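Local coordinates for phosphatidylglycerol lysyltransferase C-terminal domain-containing protein (Bacteroides thetaiotaomicron, PDB 2HQY) that is of unknown function but binds coenzyme A and is probably an acyl- or aminoacyltransferase of the acetyltransferase superfamily, at residues 225-236 against 257-267. Numbering follows the deposited sequence.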
ATOM      1  N   PRO A 225      19.976   6.631   7.415  1.00 12.86           N
ATOM      2  CA  PRO A 225      20.567   7.684   6.575  1.00 12.91           C
ATOM      3  C   PRO A 225      19.643   8.120   5.427  1.00 14.19           C
ATOM      4  O   PRO A 225      18.886   7.294   4.873  1.00 14.99           O
ATOM      5  CB  PRO A 225      21.840   7.000   6.016  1.00 12.81           C
ATOM      6  CG  PRO A 225      22.177   5.991   7.086  1.00 13.49           C
ATOM      7  CD  PRO A 225      20.818   5.427   7.436  1.00 13.26           C
ATOM      8  N   ILE A 226      19.704   9.415   5.094  1.00 14.23           N
ATOM      9  CA  ILE A 226      19.041   9.983   3.910  1.00 13.79           C
ATOM     10  C   ILE A 226      20.088  10.171   2.809  1.00 13.62           C
ATOM     11  O   ILE A 226      19.873   9.802   1.655  1.00 14.12           O
ATOM     12  CB  ILE A 226      18.364  11.332   4.220  1.00 13.93           C
ATOM     13  CG1 ILE A 226      17.145  11.117   5.132  1.00 13.32           C
ATOM     14  CG2 ILE A 226      17.907  12.044   2.894  1.00 13.16           C
ATOM     15  CD1 ILE A 226      16.812  12.397   5.996  1.00 12.99           C
ATOM     16  N   ASN A 227      21.214  10.771   3.173  1.00 14.01           N
ATOM     17  CA  ASN A 227      22.355  10.793   2.260  1.00 14.70           C
ATOM     18  C   ASN A 227      23.638  10.606   3.058  1.00 15.43           C
ATOM     19  O   ASN A 227      23.586  10.323   4.267  1.00 14.69           O
ATOM     20  CB  ASN A 227      22.358  12.040   1.338  1.00 14.82           C
ATOM     21  CG  ASN A 227      22.878  13.315   2.024  1.00 15.64           C
ATOM     22  OD1 ASN A 227      23.083  13.361   3.238  1.00 15.05           O
ATOM     23  ND2 ASN A 227      23.161  14.335   1.217  1.00 19.82           N
ATOM     24  N   HIS A 228      24.780  10.756   2.405  1.00 16.37           N
ATOM     25  CA  HIS A 228      26.073  10.474   3.015  1.00 17.11           C
ATOM     26  C   HIS A 228      26.360  11.255   4.297  1.00 16.86           C
ATOM     27  O   HIS A 228      27.083  10.800   5.114  1.00 18.63           O
ATOM     28  CB  HIS A 228      27.189  10.654   2.014  1.00 17.43           C
ATOM     29  CG  HIS A 228      27.398  12.068   1.623  1.00 18.62           C
ATOM     30  ND1 HIS A 228      26.695  12.667   0.619  1.00 20.93           N
ATOM     31  CD2 HIS A 228      28.198  13.014   2.130  1.00 18.89           C
ATOM     32  CE1 HIS A 228      27.049  13.923   0.517  1.00 21.19           C
ATOM     33  NE2 HIS A 228      27.967  14.156   1.421  1.00 20.18           N
ATOM     34  N   GLU A 229      25.766  12.421   4.454  1.00 16.57           N
ATOM     35  CA  GLU A 229      25.950  13.266   5.627  1.00 17.05           C
ATOM     36  C   GLU A 229      24.688  13.669   6.430  1.00 16.19           C
ATOM     37  O   GLU A 229      24.741  14.537   7.257  1.00 15.43           O
ATOM     38  CB  GLU A 229      26.720  14.534   5.270  1.00 16.84           C
ATOM     39  CG  GLU A 229      26.035  15.398   4.281  1.00 16.12           C
ATOM     40  CD  GLU A 229      26.767  16.682   3.963  1.00 20.03           C
ATOM     41  OE1 GLU A 229      27.880  16.847   4.407  1.00 24.88           O
ATOM     42  OE2 GLU A 229      26.224  17.510   3.278  1.00 22.23           O
ATOM     43  N   THR A 230      23.575  13.014   6.155  1.00 14.93           N
ATOM     44  CA  THR A 230      22.294  13.350   6.785  1.00 14.67           C
ATOM     45  C   THR A 230      21.605  12.065   7.237  1.00 13.68           C
ATOM     46  O   THR A 230      21.403  11.148   6.445  1.00 13.78           O
ATOM     47  CB  THR A 230      21.347  14.134   5.828  1.00 14.67           C
ATOM     48  OG1 THR A 230      22.075  15.196   5.180  1.00 15.93           O
ATOM     49  CG2 THR A 230      20.129  14.692   6.573  1.00 15.03           C
ATOM     50  N   PHE A 231      21.299  12.003   8.525  1.00 13.02           N
ATOM     51  CA  PHE A 231      20.547  10.876   9.094  1.00 13.98           C
ATOM     52  C   PHE A 231      19.131  11.376   9.370  1.00 14.12           C
ATOM     53  O   PHE A 231      18.964  12.477   9.912  1.00 15.81           O
ATOM     54  CB  PHE A 231      21.216  10.448  10.395  1.00 14.02           C
ATOM     55  CG  PHE A 231      20.743   9.112  10.909  1.00 15.81           C
ATOM     56  CD1 PHE A 231      21.421   7.948  10.565  1.00 16.19           C
ATOM     57  CD2 PHE A 231      19.599   9.019  11.697  1.00 15.95           C
ATOM     58  CE1 PHE A 231      20.995   6.692  11.041  1.00 17.18           C
ATOM     59  CE2 PHE A 231      19.150   7.771  12.178  1.00 14.83           C
ATOM     60  CZ  PHE A 231      19.853   6.607  11.835  1.00 16.09           C
ATOM     61  N   GLY A 232      18.117  10.573   9.066  1.00 13.44           N
ATOM     62  CA  GLY A 232      16.736  10.999   9.286  1.00 13.69           C
ATOM     63  C   GLY A 232      16.175  10.248  10.478  1.00 13.78           C
ATOM     64  O   GLY A 232      16.294   9.027  10.564  1.00 14.44           O
ATOM     65  N   VAL A 233      15.555  10.970  11.396  1.00 12.97           N
ATOM     66  CA  VAL A 233      14.811  10.349  12.470  1.00 12.65           C
ATOM     67  C   VAL A 233      13.343  10.342  12.032  1.00 13.08           C
ATOM     68  O   VAL A 233      12.728  11.402  11.892  1.00 13.42           O
ATOM     69  CB  VAL A 233      15.002  11.104  13.833  1.00 12.18           C
ATOM     70  CG1 VAL A 233      14.184  10.433  14.933  1.00 13.21           C
ATOM     71  CG2 VAL A 233      16.468  11.112  14.204  1.00 13.96           C
ATOM     72  N   HIS A 234      12.796   9.158  11.788  1.00 11.88           N
ATOM     73  CA  HIS A 234      11.452   9.048  11.169  1.00 13.17           C
ATOM     74  C   HIS A 234      10.311   9.005  12.173  1.00 13.66           C
ATOM     75  O   HIS A 234       9.193   9.437  11.872  1.00 13.59           O
ATOM     76  CB  HIS A 234      11.359   7.834  10.221  1.00 13.39           C
ATOM     77  CG  HIS A 234      12.432   7.812   9.174  1.00 14.55           C
ATOM     78  ND1 HIS A 234      12.995   8.972   8.675  1.00 16.87           N
ATOM     79  CD2 HIS A 234      13.066   6.787   8.552  1.00 15.72           C
ATOM     80  CE1 HIS A 234      13.951   8.654   7.813  1.00 18.46           C
ATOM     81  NE2 HIS A 234      14.003   7.336   7.711  1.00 16.69           N
ATOM     82  N   VAL A 235      10.568   8.428  13.342  1.00 13.44           N
ATOM     83  CA  VAL A 235       9.519   8.192  14.338  1.00 13.83           C
ATOM     84  C   VAL A 235      10.130   8.459  15.699  1.00 14.27           C
ATOM     85  O   VAL A 235      11.285   8.082  15.947  1.00 12.80           O
ATOM     86  CB  VAL A 235       9.007   6.680  14.273  1.00 14.07           C
ATOM     87  CG1 VAL A 235       8.214   6.264  15.494  1.00 17.30           C
ATOM     88  CG2 VAL A 235       8.129   6.427  12.981  1.00 16.84           C
ATOM     89  N   GLU A 236       9.352   9.110  16.561  1.00 13.62           N
ATOM     90  CA  GLU A 236       9.660   9.188  17.978  1.00 15.14           C
ATOM     91  C   GLU A 236       8.350   9.166  18.760  1.00 14.54           C
ATOM     92  O   GLU A 236       7.480  10.023  18.540  1.00 15.42           O
ATOM     93  CB  GLU A 236      10.453  10.479  18.245  1.00 14.78           C
ATOM     94  CG  GLU A 236      11.171  10.536  19.570  1.00 17.78           C
ATOM     95  CD  GLU A 236      11.917  11.861  19.725  1.00 17.71           C
ATOM     96  OE1 GLU A 236      13.167  11.852  19.650  1.00 19.58           O
ATOM     97  OE2 GLU A 236      11.241  12.912  19.861  1.00 17.58           O
ATOM     98  N   ILE A 257      23.883   7.729  16.476  1.00 17.13           N
ATOM     99  CA  ILE A 257      23.985   8.040  15.055  1.00 17.44           C
ATOM    100  C   ILE A 257      25.468   8.253  14.700  1.00 18.81           C
ATOM    101  O   ILE A 257      26.157   9.036  15.379  1.00 18.51           O
ATOM    102  CB  ILE A 257      23.142   9.310  14.709  1.00 16.61           C
ATOM    103  CG1 ILE A 257      21.638   9.001  14.837  1.00 15.99           C
ATOM    104  CG2 ILE A 257      23.534   9.847  13.308  1.00 16.25           C
ATOM    105  CD1 ILE A 257      20.721  10.259  14.793  1.00 18.24           C
ATOM    106  N   PRO A 258      25.977   7.517  13.693  1.00 19.65           N
ATOM    107  CA  PRO A 258      27.389   7.598  13.299  1.00 20.66           C
ATOM    108  C   PRO A 258      27.844   9.034  12.982  1.00 20.98           C
ATOM    109  O   PRO A 258      27.067   9.820  12.447  1.00 20.49           O
ATOM    110  CB  PRO A 258      27.439   6.711  12.057  1.00 20.53           C
ATOM    111  CG  PRO A 258      26.360   5.685  12.301  1.00 21.24           C
ATOM    112  CD  PRO A 258      25.251   6.512  12.891  1.00 20.40           C
ATOM    113  N   GLU A 259      29.096   9.358  13.302  1.00 22.20           N
ATOM    114  CA  GLU A 259      29.600  10.740  13.217  1.00 23.62           C
ATOM    115  C   GLU A 259      29.629  11.330  11.810  1.00 22.25           C
ATOM    116  O   GLU A 259      29.579  12.544  11.668  1.00 22.58           O
ATOM    117  CB  GLU A 259      30.977  10.912  13.908  1.00 23.59           C
ATOM    118  CG  GLU A 259      30.865  11.021  15.442  1.00 26.54           C
ATOM    119  CD  GLU A 259      32.045  11.730  16.122  1.00 28.31           C
ATOM    120  OE1 GLU A 259      31.791  12.418  17.147  1.00 33.09           O
ATOM    121  OE2 GLU A 259      33.216  11.603  15.662  1.00 30.93           O
ATOM    122  N   GLN A 260      29.686  10.488  10.779  1.00 21.61           N
ATOM    123  CA  GLN A 260      29.700  10.998   9.400  1.00 21.09           C
ATOM    124  C   GLN A 260      28.401  11.740   9.043  1.00 19.63           C
ATOM    125  O   GLN A 260      28.368  12.564   8.129  1.00 18.22           O
ATOM    126  CB  GLN A 260      29.991   9.888   8.383  1.00 21.60           C
ATOM    127  CG  GLN A 260      28.914   8.809   8.251  1.00 24.48           C
ATOM    128  CD  GLN A 260      29.297   7.507   8.950  1.00 29.16           C
ATOM    129  OE1 GLN A 260      28.954   6.428   8.468  1.00 32.84           O
ATOM    130  NE2 GLN A 260      30.028   7.599  10.062  1.00 28.82           N
ATOM    131  N   TYR A 261      27.328  11.444   9.780  1.00 18.90           N
ATOM    132  CA  TYR A 261      26.055  12.159   9.586  1.00 18.61           C
ATOM    133  C   TYR A 261      26.084  13.448  10.383  1.00 19.47           C
ATOM    134  O   TYR A 261      25.672  13.484  11.544  1.00 21.07           O
ATOM    135  CB  TYR A 261      24.856  11.250   9.960  1.00 17.77           C
ATOM    136  CG  TYR A 261      24.941   9.966   9.185  1.00 17.00           C
ATOM    137  CD1 TYR A 261      24.760   9.961   7.792  1.00 15.55           C
ATOM    138  CD2 TYR A 261      25.244   8.767   9.821  1.00 16.14           C
ATOM    139  CE1 TYR A 261      24.874   8.797   7.058  1.00 15.47           C
ATOM    140  CE2 TYR A 261      25.341   7.567   9.090  1.00 16.59           C
ATOM    141  CZ  TYR A 261      25.168   7.608   7.720  1.00 18.70           C
ATOM    142  OH  TYR A 261      25.302   6.464   7.003  1.00 18.12           O
ATOM    143  N   ILE A 262      26.608  14.491   9.744  1.00 18.71           N
ATOM    144  CA  ILE A 262      26.726  15.837  10.297  1.00 19.72           C
ATOM    145  C   ILE A 262      25.363  16.422  10.646  1.00 18.26           C
ATOM    146  O   ILE A 262      25.241  17.169  11.624  1.00 17.85           O
ATOM    147  CB  ILE A 262      27.486  16.764   9.271  1.00 19.98           C
ATOM    148  CG1 ILE A 262      28.984  16.442   9.300  1.00 25.46           C
ATOM    149  CG2 ILE A 262      27.367  18.229   9.613  1.00 22.68           C
ATOM    150  CD1 ILE A 262      29.400  15.346   8.399  1.00 28.12           C
ATOM    151  N   TYR A 263      24.350  16.074   9.842  1.00 17.44           N
ATOM    152  CA  TYR A 263      23.017  16.648   9.963  1.00 17.59           C
ATOM    153  C   TYR A 263      22.019  15.598  10.402  1.00 16.68           C
ATOM    154  O   TYR A 263      22.126  14.431  10.022  1.00 17.20           O
ATOM    155  CB  TYR A 263      22.554  17.233   8.632  1.00 17.96           C
ATOM    156  CG  TYR A 263      23.496  18.285   8.139  1.00 19.33           C
ATOM    157  CD1 TYR A 263      23.557  19.514   8.771  1.00 19.50           C
ATOM    158  CD2 TYR A 263      24.351  18.033   7.076  1.00 19.30           C
ATOM    159  CE1 TYR A 263      24.457  20.498   8.347  1.00 21.86           C
ATOM    160  CE2 TYR A 263      25.252  19.010   6.636  1.00 20.84           C
ATOM    161  CZ  TYR A 263      25.285  20.234   7.281  1.00 19.74           C
ATOM    162  OH  TYR A 263      26.154  21.215   6.860  1.00 22.47           O
ATOM    163  N   ILE A 264      21.046  16.030  11.196  1.00 16.53           N
ATOM    164  CA  ILE A 264      19.946  15.133  11.585  1.00 16.44           C
ATOM    165  C   ILE A 264      18.661  15.791  11.083  1.00 16.30           C
ATOM    166  O   ILE A 264      18.381  16.941  11.411  1.00 16.96           O
ATOM    167  CB  ILE A 264      19.849  14.901  13.112  1.00 15.40           C
ATOM    168  CG1 ILE A 264      21.101  14.211  13.672  1.00 17.05           C
ATOM    169  CG2 ILE A 264      18.587  14.034  13.405  1.00 15.24           C
ATOM    170  CD1 ILE A 264      21.081  14.077  15.215  1.00 18.07           C
ATOM    171  N   ASN A 265      17.911  15.082  10.243  1.00 16.04           N
ATOM    172  CA  ASN A 265      16.644  15.584   9.727  1.00 15.94           C
ATOM    173  C   ASN A 265      15.502  14.946  10.554  1.00 15.76           C
ATOM    174  O   ASN A 265      15.284  13.715  10.506  1.00 15.89           O
ATOM    175  CB  ASN A 265      16.524  15.232   8.230  1.00 16.07           C
ATOM    176  CG  ASN A 265      15.248  15.783   7.577  1.00 17.30           C
ATOM    177  OD1 ASN A 265      14.203  15.921   8.223  1.00 16.79           O
ATOM    178  ND2 ASN A 265      15.331  16.081   6.275  1.00 15.50           N
ATOM    179  N   ARG A 266      14.794  15.769  11.323  1.00 16.05           N
ATOM    180  CA  ARG A 266      13.666  15.282  12.160  1.00 16.58           C
ATOM    181  C   ARG A 266      12.294  15.603  11.557  1.00 16.23           C
ATOM    182  O   ARG A 266      11.281  15.630  12.261  1.00 17.15           O
ATOM    183  CB  ARG A 266      13.792  15.799  13.607  1.00 16.13           C
ATOM    184  CG  ARG A 266      15.081  15.308  14.283  1.00 17.13           C
ATOM    185  CD  ARG A 266      15.311  15.861  15.690  1.00 18.55           C
ATOM    186  NE  ARG A 266      14.165  15.591  16.552  1.00 16.86           N
ATOM    187  CZ  ARG A 266      13.935  14.469  17.220  1.00 21.34           C
ATOM    188  NH1 ARG A 266      14.787  13.446  17.188  1.00 21.92           N
ATOM    189  NH2 ARG A 266      12.822  14.393  17.935  1.00 23.63           N
ATOM    190  N   GLU A 267      12.269  15.852  10.249  1.00 16.07           N
ATOM    191  CA  GLU A 267      11.023  15.904   9.465  1.00 16.45           C
ATOM    192  C   GLU A 267      10.167  17.148   9.748  1.00 17.32           C
ATOM    193  O   GLU A 267      10.688  18.185  10.171  1.00 16.99           O
ATOM    194  CB  GLU A 267      10.245  14.552   9.530  1.00 16.99           C
ATOM    195  CG  GLU A 267      11.226  13.365   9.384  1.00 15.92           C
ATOM    196  CD  GLU A 267      10.597  12.043   8.928  1.00 16.27           C
ATOM    197  OE1 GLU A 267       9.391  11.816   9.148  1.00 19.11           O
ATOM    198  OE2 GLU A 267      11.335  11.227   8.319  1.00 19.66           O
TER
HETATM  199  O   HOH W   1      10.208  12.507  12.850  1.00 34.78           O
HETATM  200  O   HOH W   2       8.101  11.833  11.569  1.00 36.36           O
HETATM  201  O   HOH W   3      14.870  10.384  18.445  1.00 20.91           O
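Strands 230-238 and 263-265 pair in parallel, from Thr230 beside Tyr263 to Gly232 beside Asn265, closing the beta-alpha-beta crossover whose helix is 245-256, an arrangement consistent with the acetyltransferase-like (GNAT) fold of this family. Four backbone hydrogen bonds join them: Tyr263 N to Glu229 O, Phe231 N to Tyr263 O, Asn265 N to Phe231 O and Val233 N to Asn265 O. The bond from Asn265 N to Phe231 O is 2.8 Å long.

Phe231 and Ile264 point to one face of the pair. With CG anti to the backbone N (chi1 -166°), the phenyl ring of Phe231 has Ile257 over one face, CG1 3.9 Å from the ring centroid in a CH-pi contact. The same ring turns its edge to the face of Tyr261, a T-shaped pair with planes 62° apart, while Gln260 CG covers the opposite tyrosine face. Farther along, Val233 CG2 meets Ile264 CG2 at 3.7 Å.

Beyond Asn265 the contact turns polar. His234 ND1 donates to Glu267 OE2 over 2.8 Å, reaching the oxygen from above the carboxylate plane; Asn33 ND2 bonds the same oxygen. Asn265 OD1 accepts from Glu267 N, an Asx turn at the root of this glutamate. Glu236 touches Tyr246 of the coenzyme A site, and its carboxylate forms a salt bridge with Arg266. The arginine chain bends at chi3 (55°), bringing NH2 within 3.1 Å of Glu236 OE1, which lies in the guanidinium plane, and a water molecule donates to that OE1 at 2.6 Å.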